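Local atomic coordinates of cGAS/DncV-like nucleotidyltransferase in E. coli homolog (Elizabethkingia meningoseptica ATCC 13253 = NBRC 12535, PDB entry 6E0O), a protein that synthesises cyclic dinucleotides from nucleoside triphosphates with the help of magnesium, as second messengers of a CBASS system that defends bacteria against phage. Residues V65-D70 with E155-Y160; N229-G234 with R241-K246; T54-N59 with V199-I204. One frame throughout, in Å; residues are numbered along the deposited sequence. Where two conformers were deposited one is given.

Contact 1: V65-D70 with E155-Y160; sequences VMRYDD and EGIKFY. With nucleotides of chain B.
Val65 and Ile157 meet through apolar branches where two strands of the nucleotidyltransferase sheet, 62-68 and 152-160, run at 95° to each other. They are not direct neighbours: strand 135-147 pairs with both, so the contact spans a bend of the sheet and is made by side chains. The apolar part is two hydrocarbon touches. Val65 CG1 lies 4.0 Å from Ile157 CD1, while the other branch of the isoleucine, CG2, meets Arg67 CD. A beta-branched residue suits this spot because its two arms serve two partners. Further along strand 152-160, Phe159 turns to the nucleotide and not to strand 62-68, its ring edge, at CE1, 3.4 Å from C2 of adenosine A2 of chain B.

The charged part is built round Arg67. With its first two torsions extended, Arg67 bends at chi3 (66°) and lays its NE-H edge against Asp69, where Arg67 NE binds Asp69 OD2 at 2.8 Å in the guanidinium plane. Glu155, whose OE2 also bonds to Tyr73, completes a salt-bridge network, but its link to Arg67 is long and purely electrostatic. A water bridges the two segments, donating to Glu155 OE2 and to Gly156 O, 2.8 Å each, and weakly accepting from Arg67 NH1.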
# COMPACT_ATOMS: atom_id res chain seq x y z
N VAL A 65 0.47 -4.51 -10.95
CA VAL A 65 1.84 -4.98 -11.09
C VAL A 65 1.93 -5.87 -12.33
O VAL A 65 1.09 -6.75 -12.54
CB VAL A 65 2.28 -5.75 -9.84
CG1 VAL A 65 3.74 -6.17 -10.00
CG2 VAL A 65 2.09 -4.93 -8.57
N MET A 66 2.94 -5.62 -13.15
CA MET A 66 3.22 -6.46 -14.31
C MET A 66 4.61 -7.06 -14.11
O MET A 66 5.62 -6.41 -14.38
CB MET A 66 3.14 -5.69 -15.62
CG MET A 66 3.21 -6.61 -16.82
SD MET A 66 3.64 -5.84 -18.38
CE MET A 66 5.41 -5.67 -18.17
N ARG A 67 4.65 -8.31 -13.65
CA ARG A 67 5.90 -8.98 -13.32
C ARG A 67 6.37 -9.78 -14.53
O ARG A 67 5.76 -10.80 -14.89
CB ARG A 67 5.69 -9.89 -12.11
CG ARG A 67 6.96 -10.55 -11.59
CD ARG A 67 6.65 -11.53 -10.46
NE ARG A 67 5.86 -12.67 -10.93
CZ ARG A 67 5.24 -13.51 -10.12
NH1 ARG A 67 5.32 -13.34 -8.81
NH2 ARG A 67 4.53 -14.51 -10.62
N TYR A 68 7.44 -9.32 -15.16
CA TYR A 68 8.03 -10.04 -16.29
C TYR A 68 8.83 -11.17 -15.69
O TYR A 68 9.82 -10.94 -14.97
CB TYR A 68 8.90 -9.11 -17.13
CG TYR A 68 9.31 -9.80 -18.41
CD1 TYR A 68 10.39 -10.66 -18.44
CD2 TYR A 68 8.58 -9.62 -19.57
CE1 TYR A 68 10.76 -11.31 -19.60
CE2 TYR A 68 8.93 -10.27 -20.74
CZ TYR A 68 10.01 -11.11 -20.75
OH TYR A 68 10.35 -11.74 -21.92
N ASP A 69 8.42 -12.40 -15.94
CA ASP A 69 8.93 -13.51 -15.14
C ASP A 69 9.09 -14.79 -15.94
O ASP A 69 9.12 -15.88 -15.36
CB ASP A 69 8.02 -13.73 -13.94
CG ASP A 69 6.58 -13.97 -14.33
OD1 ASP A 69 6.33 -14.28 -15.51
OD2 ASP A 69 5.71 -13.86 -13.45
N ASP A 70 9.22 -14.67 -17.26
CA ASP A 70 9.35 -15.83 -18.13
C ASP A 70 10.47 -16.77 -17.68
O ASP A 70 10.33 -17.99 -17.80
CB ASP A 70 9.60 -15.34 -19.56
CG ASP A 70 9.61 -16.44 -20.58
OD1 ASP A 70 8.64 -17.23 -20.63
OD2 ASP A 70 10.58 -16.51 -21.36
N GLU A 155 10.54 -14.60 -1.75
CA GLU A 155 10.33 -14.15 -3.11
C GLU A 155 9.38 -12.96 -3.11
O GLU A 155 8.29 -13.01 -2.52
CB GLU A 155 9.76 -15.26 -4.00
CG GLU A 155 9.61 -14.78 -5.42
CD GLU A 155 9.09 -15.84 -6.37
OE1 GLU A 155 9.46 -17.02 -6.20
OE2 GLU A 155 8.31 -15.47 -7.27
N GLY A 156 9.79 -11.91 -3.81
CA GLY A 156 8.98 -10.73 -4.03
C GLY A 156 9.22 -10.18 -5.42
O GLY A 156 9.42 -10.95 -6.37
N ILE A 157 9.22 -8.86 -5.54
CA ILE A 157 9.40 -8.20 -6.82
C ILE A 157 10.46 -7.12 -6.66
O ILE A 157 10.69 -6.59 -5.58
CB ILE A 157 8.10 -7.58 -7.37
CG1 ILE A 157 7.48 -6.60 -6.37
CG2 ILE A 157 7.12 -8.69 -7.73
CD1 ILE A 157 6.31 -5.83 -6.94
N LYS A 158 11.08 -6.79 -7.79
CA LYS A 158 12.05 -5.70 -7.83
C LYS A 158 11.91 -4.91 -9.12
O LYS A 158 11.60 -5.45 -10.18
CB LYS A 158 13.47 -6.23 -7.70
CG LYS A 158 13.96 -7.03 -8.87
CD LYS A 158 15.44 -7.36 -8.68
CE LYS A 158 15.95 -8.19 -9.83
NZ LYS A 158 17.37 -8.58 -9.59
N PHE A 159 12.13 -3.61 -9.01
CA PHE A 159 12.19 -2.75 -10.17
C PHE A 159 13.11 -1.59 -9.83
O PHE A 159 13.64 -1.50 -8.72
CB PHE A 159 10.80 -2.32 -10.63
CG PHE A 159 10.02 -1.56 -9.61
CD1 PHE A 159 9.22 -2.22 -8.69
CD2 PHE A 159 10.03 -0.18 -9.61
CE1 PHE A 159 8.47 -1.52 -7.77
CE2 PHE A 159 9.29 0.54 -8.69
CZ PHE A 159 8.50 -0.13 -7.77
N TYR A 160 13.32 -0.71 -10.79
CA TYR A 160 14.19 0.44 -10.62
C TYR A 160 13.42 1.70 -10.93
O TYR A 160 12.66 1.76 -11.89
CB TYR A 160 15.42 0.31 -11.52
CG TYR A 160 16.19 -0.94 -11.18
CD1 TYR A 160 15.84 -2.17 -11.74
CD2 TYR A 160 17.23 -0.91 -10.27
CE1 TYR A 160 16.53 -3.32 -11.41
CE2 TYR A 160 17.93 -2.06 -9.94
CZ TYR A 160 17.58 -3.26 -10.52
OH TYR A 160 18.27 -4.41 -10.20
P A B 2 4.92 6.29 -4.39
OP1 A B 2 6.34 5.86 -4.39
OP2 A B 2 4.58 7.68 -4.82
O5' A B 2 4.11 5.28 -5.32
C5' A B 2 4.14 5.40 -6.74
C4' A B 2 3.81 4.09 -7.42
O4' A B 2 4.92 3.17 -7.20
C3' A B 2 2.56 3.39 -6.91
O3' A B 2 1.90 2.71 -7.98
C2' A B 2 3.11 2.39 -5.91
O2' A B 2 2.30 1.25 -5.71
C1' A B 2 4.46 2.02 -6.52
N9 A B 2 5.46 1.66 -5.52
C8 A B 2 6.13 2.52 -4.68
N7 A B 2 6.97 1.92 -3.87
C5 A B 2 6.84 0.58 -4.20
C6 A B 2 7.46 -0.58 -3.70
N6 A B 2 8.37 -0.60 -2.73
N1 A B 2 7.10 -1.74 -4.26
C2 A B 2 6.18 -1.76 -5.23
N3 A B 2 5.53 -0.74 -5.79
C4 A B 2 5.91 0.41 -5.22
O HOH W 1 7.50 -12.76 -7.18

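Contact 2: N229-G234 with R241-K246; sequences NQFISG and RNVIVK
Asn242 reaches from helix 236-252 back to Gln230 in the loop that leads into that same helix. The loop folds back against the helix it leads into, in the alpha-helical part of the enzyme, about 23 Å from the bound nucleic acid at the nearest atoms.

Its polar core is one nearly straight hydrogen bond: Asn242 ND2 donates to the backbone oxygen Gln230 O over 2.9 Å, with an N-H...O angle of 176°. The acceptor lies in the plane of the asparagine amide, whereas the donor is tilted from the plane of the carbonyl. Asparagine fits here because its short chain, with CG anti to the carbonyl carbon, carries an amide N-H that meets the loop backbone. Two residues on, the backbone N of Ile232 is hydrogen-bonded to Thr239 OG1 of the helix.

Van der Waals contacts flank this bond. Ile232 comes across the asparagine at about a right angle and sets its CD1 methyl 3.4 Å from Asn242 ND2. The apolar pair lies one residue along the helix, where Val243 offers CG2 to the ring of Phe231 at CE2, 3.8 Å away. That ring continues inward to Leu188 and Met192 of helix 188-205, so a large flat hydrocarbon group anchors the loop between two helices.

The side chain of Gln230 folds over Asn242, its amide plane turned 61° from that of the asparagine. A bend at chi2 (-68°) brings Gln230 OE1 to 3.4 Å from Asn242 CB. A water donates to both Gln230 OE1 and Asn242 O, 2.8 Å from each.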
# COMPACT_ATOMS: atom_id res chain seq x y z
N ASN A 229 -4.18 -7.91 21.23
CA ASN A 229 -5.02 -7.72 22.40
C ASN A 229 -5.33 -6.25 22.68
O ASN A 229 -6.03 -5.97 23.66
CB ASN A 229 -4.43 -8.41 23.63
CG ASN A 229 -3.17 -7.76 24.15
OD1 ASN A 229 -2.73 -6.72 23.66
ND2 ASN A 229 -2.58 -8.37 25.17
N GLN A 230 -4.87 -5.31 21.84
CA GLN A 230 -5.26 -3.91 21.95
C GLN A 230 -6.52 -3.60 21.15
O GLN A 230 -7.06 -2.50 21.27
CB GLN A 230 -4.14 -3.00 21.44
CG GLN A 230 -2.84 -3.13 22.18
CD GLN A 230 -2.95 -2.62 23.59
OE1 GLN A 230 -3.44 -1.51 23.82
NE2 GLN A 230 -2.50 -3.42 24.54
N PHE A 231 -6.98 -4.52 20.31
CA PHE A 231 -8.14 -4.30 19.46
C PHE A 231 -9.37 -4.85 20.19
O PHE A 231 -9.45 -6.05 20.46
CB PHE A 231 -7.91 -4.97 18.10
CG PHE A 231 -6.75 -4.37 17.33
CD1 PHE A 231 -5.45 -4.79 17.58
CD2 PHE A 231 -6.95 -3.39 16.38
CE1 PHE A 231 -4.38 -4.25 16.90
CE2 PHE A 231 -5.87 -2.84 15.68
CZ PHE A 231 -4.59 -3.28 15.95
N ILE A 232 -10.29 -3.96 20.53
CA ILE A 232 -11.39 -4.27 21.42
C ILE A 232 -12.65 -4.42 20.58
O ILE A 232 -13.14 -3.44 20.01
CB ILE A 232 -11.59 -3.17 22.47
CG1 ILE A 232 -10.31 -2.92 23.25
CG2 ILE A 232 -12.76 -3.53 23.40
CD1 ILE A 232 -10.38 -1.61 24.01
N SER A 233 -13.19 -5.63 20.54
CA SER A 233 -14.37 -5.89 19.73
C SER A 233 -15.46 -4.88 20.05
O SER A 233 -15.82 -4.67 21.21
CB SER A 233 -14.87 -7.30 20.04
OG SER A 233 -16.04 -7.59 19.30
N GLY A 234 -15.98 -4.25 19.00
CA GLY A 234 -17.11 -3.36 19.14
C GLY A 234 -16.83 -2.03 19.79
O GLY A 234 -17.78 -1.29 20.07
N ARG A 241 -7.84 4.71 20.41
CA ARG A 241 -7.01 5.24 21.48
C ARG A 241 -5.85 4.30 21.78
O ARG A 241 -4.69 4.73 21.86
CB ARG A 241 -7.85 5.45 22.74
CG ARG A 241 -7.13 6.22 23.81
CD ARG A 241 -7.93 6.23 25.11
NE ARG A 241 -7.46 7.28 26.01
CZ ARG A 241 -6.44 7.15 26.85
NH1 ARG A 241 -5.77 6.01 26.92
NH2 ARG A 241 -6.10 8.18 27.62
N ASN A 242 -6.15 3.01 21.94
CA ASN A 242 -5.09 2.04 22.23
C ASN A 242 -4.03 2.03 21.14
O ASN A 242 -2.83 1.96 21.43
CB ASN A 242 -5.68 0.63 22.34
CG ASN A 242 -6.47 0.40 23.59
OD1 ASN A 242 -6.48 1.21 24.51
ND2 ASN A 242 -7.15 -0.74 23.63
N VAL A 243 -4.46 2.06 19.87
CA VAL A 243 -3.54 2.01 18.74
C VAL A 243 -2.61 3.21 18.76
O VAL A 243 -1.38 3.08 18.63
CB VAL A 243 -4.33 1.93 17.42
CG1 VAL A 243 -3.45 2.25 16.22
CG2 VAL A 243 -4.93 0.54 17.25
N ILE A 244 -3.18 4.41 18.90
CA ILE A 244 -2.36 5.62 18.86
C ILE A 244 -1.39 5.64 20.03
O ILE A 244 -0.19 5.92 19.86
CB ILE A 244 -3.25 6.88 18.81
CG1 ILE A 244 -4.05 6.91 17.51
CG2 ILE A 244 -2.40 8.12 18.98
CD1 ILE A 244 -5.14 7.98 17.45
N VAL A 245 -1.88 5.35 21.24
CA VAL A 245 -1.02 5.38 22.41
C VAL A 245 0.10 4.36 22.28
O VAL A 245 1.27 4.64 22.59
CB VAL A 245 -1.83 5.15 23.70
CG1 VAL A 245 -0.90 4.95 24.90
CG2 VAL A 245 -2.78 6.31 23.95
N LYS A 246 -0.22 3.15 21.80
CA LYS A 246 0.80 2.11 21.70
C LYS A 246 1.89 2.50 20.71
O LYS A 246 3.08 2.36 21.01
CB LYS A 246 0.15 0.78 21.30
CG LYS A 246 1.14 -0.37 21.12
CD LYS A 246 1.99 -0.63 22.34
CE LYS A 246 2.79 -1.92 22.20
NZ LYS A 246 3.96 -1.96 23.14
O HOH W 2 -2.34 1.06 24.04

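Contact 3: T54-N59 with V199-I204; sequences TNVRQN and VNYRLI
Tyr201 projects from helix 188-205 and, in the conformer described here, one of two, takes Arg57 on one face of its ring and Val56 at its edge; the other conformer may differ in these contacts. The guanidinium of Arg57 lies almost flat on the aromatic ring, the planes 11° apart and the centres 4.1 Å apart, a stacked cation-pi arrangement. Arg57 NH1 is the nitrogen that comes closest, 3.4 Å from Tyr201 CD1. The arginine chain lies along the same face: Arg57 CD rests 3.8 Å from the Tyr201 ring centroid as a CH-pi contact, offset toward the rim on the CE2 side. A twist at chi3 (123°), away from a staggered value, turns the guanidinium to follow the ring. Arginine suits the place because its aliphatic carbons and its flat cation can both lie on an aromatic surface; Arg57 NH2 also has a long, weak ion pair with Asp205.

The loop 54-59 lies between helix 48-52 and strand 62-68 of the nucleotidyltransferase domain, and helix 188-205 belongs to the alpha-helical part that follows, so the stack joins the two at the surface beside the catalytic cleft. Lys197, a probable GTP-binding residue of this helix, donates to Thr54 O.

Val56 is the compact partner. Its CG2 methyl approaches in the ring plane, 3.4 Å from Tyr201 CE2, and its short branches also pack on Lys197 and Val198. A water accepts from Val56 N at 3.0 Å and sits near Tyr201 OH, where its link is weak.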
# COMPACT_ATOMS: atom_id res chain seq x y z
N THR A 54 -7.73 -1.22 1.63
CA THR A 54 -7.53 -0.10 2.53
C THR A 54 -7.84 1.25 1.88
O THR A 54 -7.35 2.28 2.36
CB THR A 54 -6.11 -0.12 3.08
OG1 THR A 54 -5.20 -0.07 1.97
CG2 THR A 54 -5.85 -1.37 3.90
N ASN A 55 -8.67 1.29 0.84
CA ASN A 55 -8.99 2.55 0.19
C ASN A 55 -9.98 3.36 1.01
O ASN A 55 -10.97 2.82 1.51
CB ASN A 55 -9.69 2.28 -1.15
CG ASN A 55 -8.74 2.03 -2.26
OD1 ASN A 55 -7.79 2.78 -2.47
ND2 ASN A 55 -8.98 0.95 -3.00
N VAL A 56 -9.74 4.67 1.11
CA VAL A 56 -10.65 5.53 1.87
C VAL A 56 -11.07 6.75 1.05
O VAL A 56 -11.66 7.69 1.59
CB VAL A 56 -10.03 5.96 3.21
CG1 VAL A 56 -9.67 4.75 4.04
CG2 VAL A 56 -8.80 6.83 2.99
N ARG A 57 -10.80 6.73 -0.24
CA ARG A 57 -11.17 7.83 -1.11
C ARG A 57 -11.93 7.31 -2.31
O ARG A 57 -11.67 6.21 -2.80
CB ARG A 57 -9.94 8.63 -1.56
CG ARG A 57 -9.27 9.34 -0.39
CD ARG A 57 -8.30 10.41 -0.85
NE ARG A 57 -8.64 11.72 -0.28
CZ ARG A 57 -7.83 12.77 -0.29
NH1 ARG A 57 -6.62 12.67 -0.83
NH2 ARG A 57 -8.22 13.92 0.25
N GLN A 58 -12.90 8.09 -2.76
CA GLN A 58 -13.68 7.71 -3.93
C GLN A 58 -12.79 7.72 -5.16
O GLN A 58 -11.89 8.56 -5.30
CB GLN A 58 -14.83 8.69 -4.14
CG GLN A 58 -15.92 8.63 -3.09
CD GLN A 58 -17.19 9.32 -3.54
OE1 GLN A 58 -17.15 10.32 -4.26
NE2 GLN A 58 -18.33 8.79 -3.13
N ASN A 59 -13.03 6.77 -6.06
CA ASN A 59 -12.38 6.75 -7.36
C ASN A 59 -10.86 6.66 -7.23
O ASN A 59 -10.12 7.28 -7.99
CB ASN A 59 -12.79 7.96 -8.20
CG ASN A 59 -12.80 7.68 -9.68
OD1 ASN A 59 -13.50 6.78 -10.13
ND2 ASN A 59 -12.02 8.44 -10.44
N VAL A 199 -7.59 10.32 8.58
CA VAL A 199 -7.02 11.42 9.34
C VAL A 199 -5.80 12.00 8.62
O VAL A 199 -5.61 13.22 8.58
CB VAL A 199 -6.71 10.98 10.78
CG1 VAL A 199 -6.00 12.09 11.53
CG2 VAL A 199 -7.99 10.58 11.50
N ASN A 200 -4.96 11.12 8.07
CA ASN A 200 -3.81 11.58 7.29
C ASN A 200 -4.25 12.52 6.16
O ASN A 200 -3.69 13.62 6.01
CB ASN A 200 -3.06 10.37 6.73
CG ASN A 200 -1.75 10.73 6.07
OD1 ASN A 200 -1.05 11.64 6.49
ND2 ASN A 200 -1.42 9.99 5.02
N TYR A 201 -5.23 12.12 5.35
CA TYR A 201 -5.67 12.98 4.25
C TYR A 201 -6.23 14.30 4.77
O TYR A 201 -6.01 15.36 4.16
CB TYR A 201 -6.71 12.25 3.41
CG TYR A 201 -6.15 11.12 2.58
CD1 TYR A 201 -4.98 11.28 1.83
CD2 TYR A 201 -6.78 9.89 2.54
CE1 TYR A 201 -4.47 10.24 1.08
CE2 TYR A 201 -6.28 8.85 1.78
CZ TYR A 201 -5.13 9.02 1.06
OH TYR A 201 -4.63 7.98 0.31
N ARG A 202 -6.96 14.26 5.88
CA ARG A 202 -7.51 15.49 6.45
C ARG A 202 -6.40 16.42 6.93
O ARG A 202 -6.45 17.63 6.68
CB ARG A 202 -8.46 15.17 7.60
CG ARG A 202 -9.78 14.61 7.11
CD ARG A 202 -10.59 13.98 8.24
NE ARG A 202 -11.96 13.74 7.82
CZ ARG A 202 -13.01 14.45 8.21
NH1 ARG A 202 -12.89 15.45 9.08
NH2 ARG A 202 -14.21 14.14 7.75
N LEU A 203 -5.39 15.86 7.60
CA LEU A 203 -4.27 16.67 8.07
C LEU A 203 -3.49 17.25 6.90
O LEU A 203 -3.04 18.40 6.96
CB LEU A 203 -3.37 15.83 8.97
CG LEU A 203 -3.96 15.41 10.31
CD1 LEU A 203 -3.06 14.37 10.96
CD2 LEU A 203 -4.14 16.61 11.22
N ILE A 204 -3.32 16.48 5.82
CA ILE A 204 -2.65 17.00 4.63
C ILE A 204 -3.48 18.13 4.02
O ILE A 204 -2.95 19.19 3.69
CB ILE A 204 -2.41 15.86 3.61
CG1 ILE A 204 -1.43 14.84 4.18
CG2 ILE A 204 -1.91 16.43 2.28
CD1 ILE A 204 -1.38 13.55 3.38
O HOH W 3 -7.02 5.48 0.22

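From the N terminus, the first segment reached is 54-59, whose partner 199-204 comes 140 residues later. Contact 3 thereby closes a long loop that encloses most of the nucleotidyltransferase sheet, and fastens the loop before strand 62-68 to helix 188-205. Contact 1 opens and closes within that span, bracing strands 62-68 and 152-160 across the bend of the sheet. Contact 2 opens only after both have closed: a short local loop, 229-234 to 241-246, that folds the preceding loop against helix 236-252. None of the three crosses another. Contacts 1 and 2 lie on opposite sides of the chain's centre, about 36 Å apart between centres, while contacts 2 and 3 approach to about 7 Å at their nearest atoms.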